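Local atomic coordinates of histidine triad (HIT) protein (Marinobacter aquaeolei, PDB entry 3OHE), a protein that belongs to the histidine triad (HIT) family, probably acts as a hydrolase on nucleotide-like substrates, and binds calcium ions in the crystal. Residues F3-H14 against C22-N30; L58-M69 against Q89-R97. One frame throughout, in Å; residues are numbered along the deposited sequence. Where two conformers were deposited one is given.

Contact 1 (F3-H14 against C22-N30); sequences FQLHERLAADTH and CDVLLMNDN. With CA (calcium ion), chain C.
Asp23 meets Phe3 where strand 22-27 sets out, in the beta hairpin that this HIT-family fold builds from strands 13-18 and 22-27, just after helix 7-12. Its OD2 sits near the plane of the ring, 4.0 Å from Phe3 CE2 at the edge, with carboxylate and ring planes 79° apart, while OD1 makes a salt bridge to Arg40. Leu25 comes next, and its branch end meets residues of 3-14: its CD1 touches Leu5 CD1 tip to tip at 4.0 Å, and the side chain crosses that of Thr13 obliquely, bringing CD1 to 3.6 Å from Thr13 OG1. That hydroxyl is lodged between the backbone N and the carbonyl carbon of Thr13 (chi1 69°), the rotation from which it donates to Leu9 O and fastens the strand start back onto the helix.

Leu26 forms the hydrogen-bonded antiparallel pair with His14, each backbone N reaching the other's O, and Leu26 O also takes a CA-H...O contact from Thr13. Met27, a selenomethionine, pairs with Thr13 as the non-hydrogen-bonded partner; its bent side chain brings SE to 3.6 Å from Asp12 O. The same Asp12 O accepts from Asn28 N at 2.9 Å, so the pairing runs on one bond beyond the strand. The Asn28 amide crosses the His14 ring with their planes 65° apart. Its ND2 donates to water 1, which in turn donates to Ala11 O, and to water 3, which also lies in the His14 ring plane beside NE2; OD1 accepts from Tyr117 N. The calcium ion is bound by Ala10 O, Thr13 O and waters 2, 4 and 5; water 4, 2.5 Å from the calcium ion, is also 3.0 Å from His14 ND1.

Contact 2 (L58-M69 against Q89-R97); sequences LLFESSALSEGM and QLHLHHIVR
Leu65 presses its CD2 onto one face of the His94 imidazole, 3.7 Å from the ring centroid and only 11° off the ring normal, a CH-pi contact almost squarely over the centre. Segment 89-97 carries what looks like a variant of the HIT motif, with Gln89, His91 and His93 in the histidine positions; His94 turns to the helix. Helix 58-69 runs along strand 92-97 at a mere 18°, so ridges on one meet hollows on the other. The largest bump is the His94 ring, which rises from the strand into the groove between Ser62, Leu65, Ser66 and Met69. At its rim, Ser62 OG is hydrogen-bonded to His94 NE2 at 2.8 Å; Ser66 OG lies near the ring edge in one of two conformers, a less certain contact. The Ser62 OG stands anti to the backbone N (chi1 177°), which turns it to His94 NE2. At the root of the ring, Met69, a selenomethionine, crosses His94 at about a right angle with SE 3.9 Å from His94 CB. Its chain then bends at the last torsion and sets CE against Val96 CG2 at 3.8 Å. Toward the other end, Leu58 dips between two leucines, its CD2 4.4 Å from Leu90 CD2 and its CD1 near one of the two conformers of Leu92. With an alanine in place of His94, the Ser62 hydroxyl would probably lose its ring partner and a gap would open under Leu65 CD2.

The helix lies on one side of the antiparallel sheet. Strand 92-97 is flanked in the sheet by strand 34-39, whose Val35 O accepts from His94 ND1, and strand 77-82, whose Val80 touches Ser62; farther round the helix, Ser63 is hydrogen-bonded to Gln55 of the second subunit.

From the N terminus, the chain runs through helix 7-12 and into the hairpin, and contact 1 closes when residues 22-30 return alongside 3-14. Contact 2 opens only later, with helix 52-72, and closes after strand 77-82 once 89-97 enters the sheet, so the two lie in series, neither nesting nor crossing. Strand 34-39, between them in the sheet, links strand 22-27 to 92-97. A direct tie also exists: the side chain of Gln89 probably hydrogen-bonds to His6 N and Gln4 O, and Cys22 packs on Glu61. Together they join the N-terminal segment and sheet edge to the central strands and the long helix.

Contact 1 (F3-H14 against C22-N30)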
# COMPACT_ATOMS: atom_id res chain seq x y z
N PHE A 3 -22.08 6.66 -5.48
CA PHE A 3 -21.25 5.79 -4.65
C PHE A 3 -22.12 4.99 -3.68
O PHE A 3 -23.02 5.56 -3.04
CB PHE A 3 -20.21 6.61 -3.88
CG PHE A 3 -19.44 5.80 -2.88
CD1 PHE A 3 -18.42 5.00 -3.31
CD2 PHE A 3 -19.78 5.82 -1.55
CE1 PHE A 3 -17.70 4.23 -2.42
CE2 PHE A 3 -19.06 5.04 -0.64
CZ PHE A 3 -18.03 4.27 -1.09
N GLN A 4 -21.82 3.72 -3.52
CA GLN A 4 -22.44 2.89 -2.51
C GLN A 4 -21.39 2.00 -1.90
O GLN A 4 -20.70 1.24 -2.60
CB GLN A 4 -23.56 2.05 -3.12
CG GLN A 4 -24.34 1.26 -2.10
CD GLN A 4 -25.46 0.52 -2.75
OE1 GLN A 4 -26.54 1.08 -3.02
NE2 GLN A 4 -25.17 -0.74 -3.11
N LEU A 5 -21.23 2.06 -0.58
CA LEU A 5 -20.21 1.25 0.08
C LEU A 5 -20.47 -0.24 -0.21
O LEU A 5 -21.60 -0.73 -0.09
CB LEU A 5 -20.25 1.48 1.59
CG LEU A 5 -19.16 0.79 2.40
CD1 LEU A 5 -17.76 1.32 2.07
CD2 LEU A 5 -19.40 0.98 3.91
N HIS A 6 -19.42 -0.98 -0.57
CA HIS A 6 -19.51 -2.40 -0.85
C HIS A 6 -19.97 -3.17 0.38
O HIS A 6 -19.49 -2.89 1.48
CB HIS A 6 -18.16 -2.90 -1.37
CG HIS A 6 -18.18 -4.26 -1.95
ND1 HIS A 6 -18.25 -5.40 -1.19
CD2 HIS A 6 -18.13 -4.67 -3.25
CE1 HIS A 6 -18.22 -6.45 -1.98
NE2 HIS A 6 -18.12 -6.03 -3.23
N GLU A 7 -20.87 -4.13 0.20
CA GLU A 7 -21.44 -4.88 1.31
C GLU A 7 -20.39 -5.58 2.16
O GLU A 7 -20.57 -5.69 3.38
CB GLU A 7 -22.47 -5.89 0.81
CG GLU A 7 -21.91 -7.02 -0.06
CD GLU A 7 -21.29 -8.23 0.68
OE1 GLU A 7 -21.60 -8.48 1.88
OE2 GLU A 7 -20.49 -8.96 0.02
N ARG A 8 -19.31 -6.06 1.55
CA ARG A 8 -18.28 -6.77 2.34
C ARG A 8 -17.54 -5.79 3.26
O ARG A 8 -17.21 -6.10 4.40
CB ARG A 8 -17.31 -7.52 1.43
CG ARG A 8 -16.20 -8.25 2.14
CD ARG A 8 -16.57 -9.40 3.04
NE ARG A 8 -15.33 -10.01 3.56
CZ ARG A 8 -14.49 -10.79 2.87
NH1 ARG A 8 -14.73 -11.13 1.60
NH2 ARG A 8 -13.39 -11.26 3.47
N LEU A 9 -17.26 -4.60 2.74
CA LEU A 9 -16.63 -3.55 3.58
C LEU A 9 -17.57 -3.16 4.72
O LEU A 9 -17.12 -3.06 5.86
CB LEU A 9 -16.24 -2.33 2.75
CG LEU A 9 -15.09 -2.56 1.77
CD1 LEU A 9 -14.86 -1.34 0.87
CD2 LEU A 9 -13.82 -2.98 2.47
N ALA A 10 -18.86 -2.99 4.42
CA ALA A 10 -19.82 -2.68 5.47
C ALA A 10 -19.88 -3.77 6.54
O ALA A 10 -19.86 -3.48 7.75
CB ALA A 10 -21.20 -2.47 4.84
N ALA A 11 -19.90 -5.02 6.11
CA ALA A 11 -19.98 -6.16 7.03
C ALA A 11 -18.75 -6.30 7.95
O ALA A 11 -18.87 -6.72 9.10
CB ALA A 11 -20.21 -7.45 6.26
N ASP A 12 -17.58 -5.95 7.43
CA ASP A 12 -16.29 -6.23 8.08
C ASP A 12 -15.81 -5.07 8.94
O ASP A 12 -14.74 -5.19 9.57
CB ASP A 12 -15.22 -6.55 7.02
CG ASP A 12 -15.35 -7.92 6.42
OD1 ASP A 12 -16.17 -8.73 6.89
OD2 ASP A 12 -14.57 -8.18 5.45
N THR A 13 -16.56 -3.96 8.97
CA THR A 13 -16.09 -2.72 9.60
C THR A 13 -17.17 -2.04 10.43
O THR A 13 -18.37 -2.36 10.34
CB THR A 13 -15.59 -1.70 8.55
OG1 THR A 13 -16.72 -1.22 7.80
CG2 THR A 13 -14.52 -2.21 7.63
N HIS A 14 -16.71 -1.13 11.27
CA HIS A 14 -17.57 -0.13 11.94
C HIS A 14 -17.22 1.26 11.40
O HIS A 14 -16.06 1.56 11.19
CB HIS A 14 -17.33 -0.16 13.44
CG HIS A 14 -17.73 -1.45 14.07
ND1 HIS A 14 -19.02 -1.94 14.01
CD2 HIS A 14 -17.01 -2.36 14.77
CE1 HIS A 14 -19.07 -3.09 14.67
NE2 HIS A 14 -17.87 -3.36 15.15
N CYS A 22 -13.50 10.52 1.84
CA CYS A 22 -13.61 9.09 2.15
C CYS A 22 -14.51 8.77 3.32
O CYS A 22 -14.62 9.51 4.31
CB CYS A 22 -12.24 8.50 2.52
SG CYS A 22 -10.97 8.66 1.23
N ASP A 23 -15.12 7.58 3.25
CA ASP A 23 -15.61 6.96 4.48
C ASP A 23 -14.42 6.40 5.25
O ASP A 23 -13.52 5.77 4.68
CB ASP A 23 -16.62 5.84 4.15
CG ASP A 23 -17.99 6.38 3.74
OD1 ASP A 23 -18.28 7.60 3.85
OD2 ASP A 23 -18.84 5.53 3.30
N VAL A 24 -14.44 6.61 6.56
CA VAL A 24 -13.37 6.19 7.44
C VAL A 24 -13.90 5.06 8.28
O VAL A 24 -14.83 5.27 9.09
CB VAL A 24 -12.83 7.35 8.32
CG1 VAL A 24 -11.57 6.89 9.09
CG2 VAL A 24 -12.53 8.57 7.48
N LEU A 25 -13.36 3.85 8.08
CA LEU A 25 -13.90 2.62 8.63
C LEU A 25 -12.88 1.96 9.54
O LEU A 25 -11.71 1.89 9.22
CB LEU A 25 -14.30 1.69 7.49
CG LEU A 25 -15.24 2.24 6.41
CD1 LEU A 25 -15.51 1.14 5.39
CD2 LEU A 25 -16.55 2.83 7.03
N LEU A 26 -13.36 1.41 10.64
CA LEU A 26 -12.56 0.60 11.54
C LEU A 26 -12.69 -0.87 11.13
O LEU A 26 -13.79 -1.41 11.15
CB LEU A 26 -13.09 0.72 12.96
CG LEU A 26 -12.35 -0.04 14.08
CD1 LEU A 26 -10.94 0.55 14.27
CD2 LEU A 26 -13.21 0.02 15.37
N MSE A 27 -11.60 -1.50 10.75
CA MSE A 27 -11.64 -2.96 10.49
C MSE A 27 -11.99 -3.64 11.79
O MSE A 27 -11.35 -3.37 12.80
CB MSE A 27 -10.30 -3.46 9.93
CG MSE A 27 -10.34 -4.92 9.55
SE MSE A 27 -11.52 -5.31 8.05
CE MSE A 27 -10.15 -5.30 6.69
N ASN A 28 -13.02 -4.50 11.76
CA ASN A 28 -13.54 -5.09 12.99
C ASN A 28 -12.74 -6.30 13.49
O ASN A 28 -13.27 -7.40 13.64
CB ASN A 28 -15.03 -5.46 12.82
CG ASN A 28 -15.70 -5.73 14.14
OD1 ASN A 28 -15.24 -5.27 15.19
ND2 ASN A 28 -16.76 -6.50 14.10
N ASP A 29 -11.45 -6.05 13.67
CA ASP A 29 -10.48 -6.99 14.22
C ASP A 29 -9.63 -6.18 15.17
O ASP A 29 -8.83 -5.35 14.74
CB ASP A 29 -9.64 -7.64 13.11
CG ASP A 29 -8.68 -8.70 13.65
OD1 ASP A 29 -8.67 -8.92 14.90
OD2 ASP A 29 -7.91 -9.26 12.83
N ASN A 30 -9.80 -6.41 16.48
CA ASN A 30 -9.14 -5.62 17.48
C ASN A 30 -7.70 -6.07 17.73
O ASN A 30 -7.01 -5.53 18.59
CB ASN A 30 -9.94 -5.52 18.78
CG ASN A 30 -9.95 -6.80 19.57
OD1 ASN A 30 -9.17 -7.70 19.31
ND2 ASN A 30 -10.82 -6.87 20.58
CA CA C . -20.59 -1.81 9.36
O HOH W 1 -17.50 -7.75 11.44
O HOH W 2 -19.12 0.15 8.30
O HOH W 3 -18.03 -5.74 16.76
O HOH W 4 -21.06 -1.52 11.85
O HOH W 5 -22.65 -2.74 8.70

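Contact 2 (L58-M69 against Q89-R97)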
# COMPACT_ATOMS: atom_id res chain seq x y z
N LEU A 58 -6.58 11.93 -1.67
CA LEU A 58 -6.43 10.66 -0.96
C LEU A 58 -5.06 10.56 -0.30
O LEU A 58 -4.94 10.11 0.83
CB LEU A 58 -6.64 9.47 -1.92
CG LEU A 58 -6.55 8.07 -1.30
CD1 LEU A 58 -7.54 7.91 -0.13
CD2 LEU A 58 -6.78 7.05 -2.41
N LEU A 59 -4.01 10.96 -1.02
CA LEU A 59 -2.67 10.97 -0.45
C LEU A 59 -2.59 11.87 0.78
O LEU A 59 -2.03 11.50 1.81
CB LEU A 59 -1.66 11.42 -1.52
CG LEU A 59 -0.25 11.75 -1.03
CD1 LEU A 59 0.47 10.51 -0.50
CD2 LEU A 59 0.56 12.44 -2.20
N PHE A 60 -3.13 13.08 0.67
CA PHE A 60 -3.13 14.02 1.81
C PHE A 60 -3.79 13.34 3.02
O PHE A 60 -3.25 13.36 4.14
CB PHE A 60 -3.86 15.33 1.47
CG PHE A 60 -4.13 16.16 2.65
CD1 PHE A 60 -3.14 16.90 3.25
CD2 PHE A 60 -5.38 16.11 3.28
CE1 PHE A 60 -3.42 17.66 4.40
CE2 PHE A 60 -5.65 16.84 4.43
CZ PHE A 60 -4.65 17.60 4.99
N GLU A 61 -4.96 12.77 2.81
CA GLU A 61 -5.72 12.16 3.90
C GLU A 61 -4.99 10.95 4.47
O GLU A 61 -4.93 10.76 5.70
CB GLU A 61 -7.14 11.77 3.45
CG GLU A 61 -7.97 13.01 3.10
CD GLU A 61 -9.43 12.73 2.74
OE1 GLU A 61 -9.79 11.55 2.77
OE2 GLU A 61 -10.19 13.69 2.46
N SER A 62 -4.45 10.10 3.61
CA SER A 62 -3.75 8.89 4.03
C SER A 62 -2.51 9.22 4.83
O SER A 62 -2.25 8.62 5.88
CB SER A 62 -3.37 8.07 2.81
OG SER A 62 -2.62 6.92 3.17
N SER A 63 -1.71 10.17 4.33
CA SER A 63 -0.50 10.58 5.05
C SER A 63 -0.84 11.20 6.40
O SER A 63 -0.14 10.95 7.40
CB SER A 63 0.32 11.53 4.22
OG SER A 63 1.02 10.79 3.23
N ALA A 64 -1.88 12.01 6.49
CA ALA A 64 -2.28 12.65 7.75
C ALA A 64 -2.80 11.58 8.72
O ALA A 64 -2.45 11.55 9.91
CB ALA A 64 -3.33 13.74 7.51
N LEU A 65 -3.65 10.68 8.21
CA LEU A 65 -4.16 9.57 9.03
C LEU A 65 -3.02 8.72 9.57
O LEU A 65 -3.00 8.35 10.76
CB LEU A 65 -5.12 8.72 8.22
CG LEU A 65 -5.69 7.48 8.92
CD1 LEU A 65 -6.60 7.89 10.11
CD2 LEU A 65 -6.47 6.60 7.91
N SER A 66 -2.08 8.35 8.71
CA SER A 66 -0.98 7.45 9.10
C SER A 66 -0.13 8.08 10.20
O SER A 66 0.10 7.47 11.24
CB SER A 66 -0.06 7.12 7.92
OG SER A 66 -0.71 6.36 6.94
N GLU A 67 0.34 9.31 9.98
CA GLU A 67 1.18 9.96 10.97
C GLU A 67 0.44 10.11 12.30
O GLU A 67 1.00 9.89 13.39
CB GLU A 67 1.68 11.31 10.46
CG GLU A 67 2.72 11.90 11.38
CD GLU A 67 3.46 13.09 10.87
OE1 GLU A 67 3.23 13.53 9.73
OE2 GLU A 67 4.30 13.60 11.66
N GLY A 68 -0.82 10.49 12.23
CA GLY A 68 -1.63 10.66 13.43
C GLY A 68 -1.87 9.35 14.17
O GLY A 68 -1.83 9.33 15.41
N MSE A 69 -2.15 8.25 13.45
CA MSE A 69 -2.32 6.95 14.09
C MSE A 69 -1.05 6.48 14.75
O MSE A 69 -1.09 5.86 15.82
CB MSE A 69 -2.76 5.92 13.05
CG MSE A 69 -4.16 6.03 12.56
SE MSE A 69 -4.67 4.67 11.30
CE MSE A 69 -4.82 3.13 12.50
N GLN A 89 -14.02 -2.48 -4.90
CA GLN A 89 -14.12 -1.09 -4.51
C GLN A 89 -12.84 -0.65 -3.82
O GLN A 89 -12.49 -1.16 -2.76
CB GLN A 89 -15.31 -0.93 -3.59
CG GLN A 89 -15.56 0.50 -3.09
CD GLN A 89 -16.91 0.63 -2.44
OE1 GLN A 89 -17.07 0.38 -1.25
NE2 GLN A 89 -17.92 0.94 -3.26
N LEU A 90 -12.16 0.33 -4.40
CA LEU A 90 -10.90 0.83 -3.87
C LEU A 90 -11.04 1.19 -2.38
O LEU A 90 -11.91 1.97 -1.99
CB LEU A 90 -10.47 2.08 -4.62
CG LEU A 90 -9.24 2.85 -4.07
CD1 LEU A 90 -8.00 1.97 -4.08
CD2 LEU A 90 -9.05 4.13 -4.85
N HIS A 91 -10.12 0.63 -1.57
CA HIS A 91 -10.06 0.96 -0.17
C HIS A 91 -8.61 0.84 0.28
O HIS A 91 -7.89 -0.05 -0.17
CB HIS A 91 -11.04 0.11 0.65
CG HIS A 91 -10.80 -1.36 0.59
ND1 HIS A 91 -11.16 -2.13 -0.49
CD2 HIS A 91 -10.32 -2.23 1.52
CE1 HIS A 91 -10.90 -3.40 -0.24
NE2 HIS A 91 -10.37 -3.49 0.97
N LEU A 92 -8.21 1.73 1.18
CA LEU A 92 -6.81 1.85 1.55
C LEU A 92 -6.65 1.48 3.02
O LEU A 92 -7.20 2.16 3.89
CB LEU A 92 -6.35 3.29 1.22
CG LEU A 92 -4.88 3.64 1.32
CD1 LEU A 92 -4.08 2.76 0.31
CD2 LEU A 92 -4.61 5.14 1.05
N HIS A 93 -5.92 0.40 3.28
CA HIS A 93 -5.63 -0.10 4.63
C HIS A 93 -4.54 0.69 5.30
O HIS A 93 -3.52 0.96 4.68
CB HIS A 93 -5.16 -1.56 4.56
CG HIS A 93 -6.14 -2.50 3.96
ND1 HIS A 93 -7.20 -3.00 4.67
CD2 HIS A 93 -6.16 -3.08 2.74
CE1 HIS A 93 -7.86 -3.83 3.89
NE2 HIS A 93 -7.26 -3.90 2.72
N HIS A 94 -4.74 1.01 6.58
CA HIS A 94 -3.75 1.67 7.43
C HIS A 94 -3.67 0.89 8.74
O HIS A 94 -4.63 0.90 9.52
CB HIS A 94 -4.13 3.13 7.72
CG HIS A 94 -4.35 3.96 6.51
ND1 HIS A 94 -5.46 3.85 5.72
CD2 HIS A 94 -3.56 4.88 5.93
CE1 HIS A 94 -5.34 4.69 4.70
NE2 HIS A 94 -4.20 5.33 4.80
N ILE A 95 -2.56 0.17 8.93
CA ILE A 95 -2.44 -0.77 10.05
C ILE A 95 -1.22 -0.39 10.89
O ILE A 95 -0.11 -0.29 10.36
CB ILE A 95 -2.32 -2.21 9.57
CG1 ILE A 95 -3.42 -2.55 8.53
CG2 ILE A 95 -2.38 -3.18 10.77
CD1 ILE A 95 -3.25 -3.86 7.82
N VAL A 96 -1.44 -0.10 12.16
CA VAL A 96 -0.34 0.14 13.09
C VAL A 96 0.27 -1.18 13.52
O VAL A 96 -0.45 -2.08 13.95
CB VAL A 96 -0.81 0.95 14.33
CG1 VAL A 96 0.36 1.14 15.31
CG2 VAL A 96 -1.41 2.26 13.94
N ARG A 97 1.59 -1.28 13.38
CA ARG A 97 2.31 -2.50 13.76
C ARG A 97 3.24 -2.24 14.94
O ARG A 97 3.73 -1.11 15.14
CB ARG A 97 3.16 -3.01 12.58
CG ARG A 97 2.38 -3.26 11.32
CD ARG A 97 1.28 -4.28 11.47
NE ARG A 97 1.79 -5.56 11.98
CZ ARG A 97 2.30 -6.52 11.22
NH1 ARG A 97 2.37 -6.40 9.92
NH2 ARG A 97 2.75 -7.63 11.79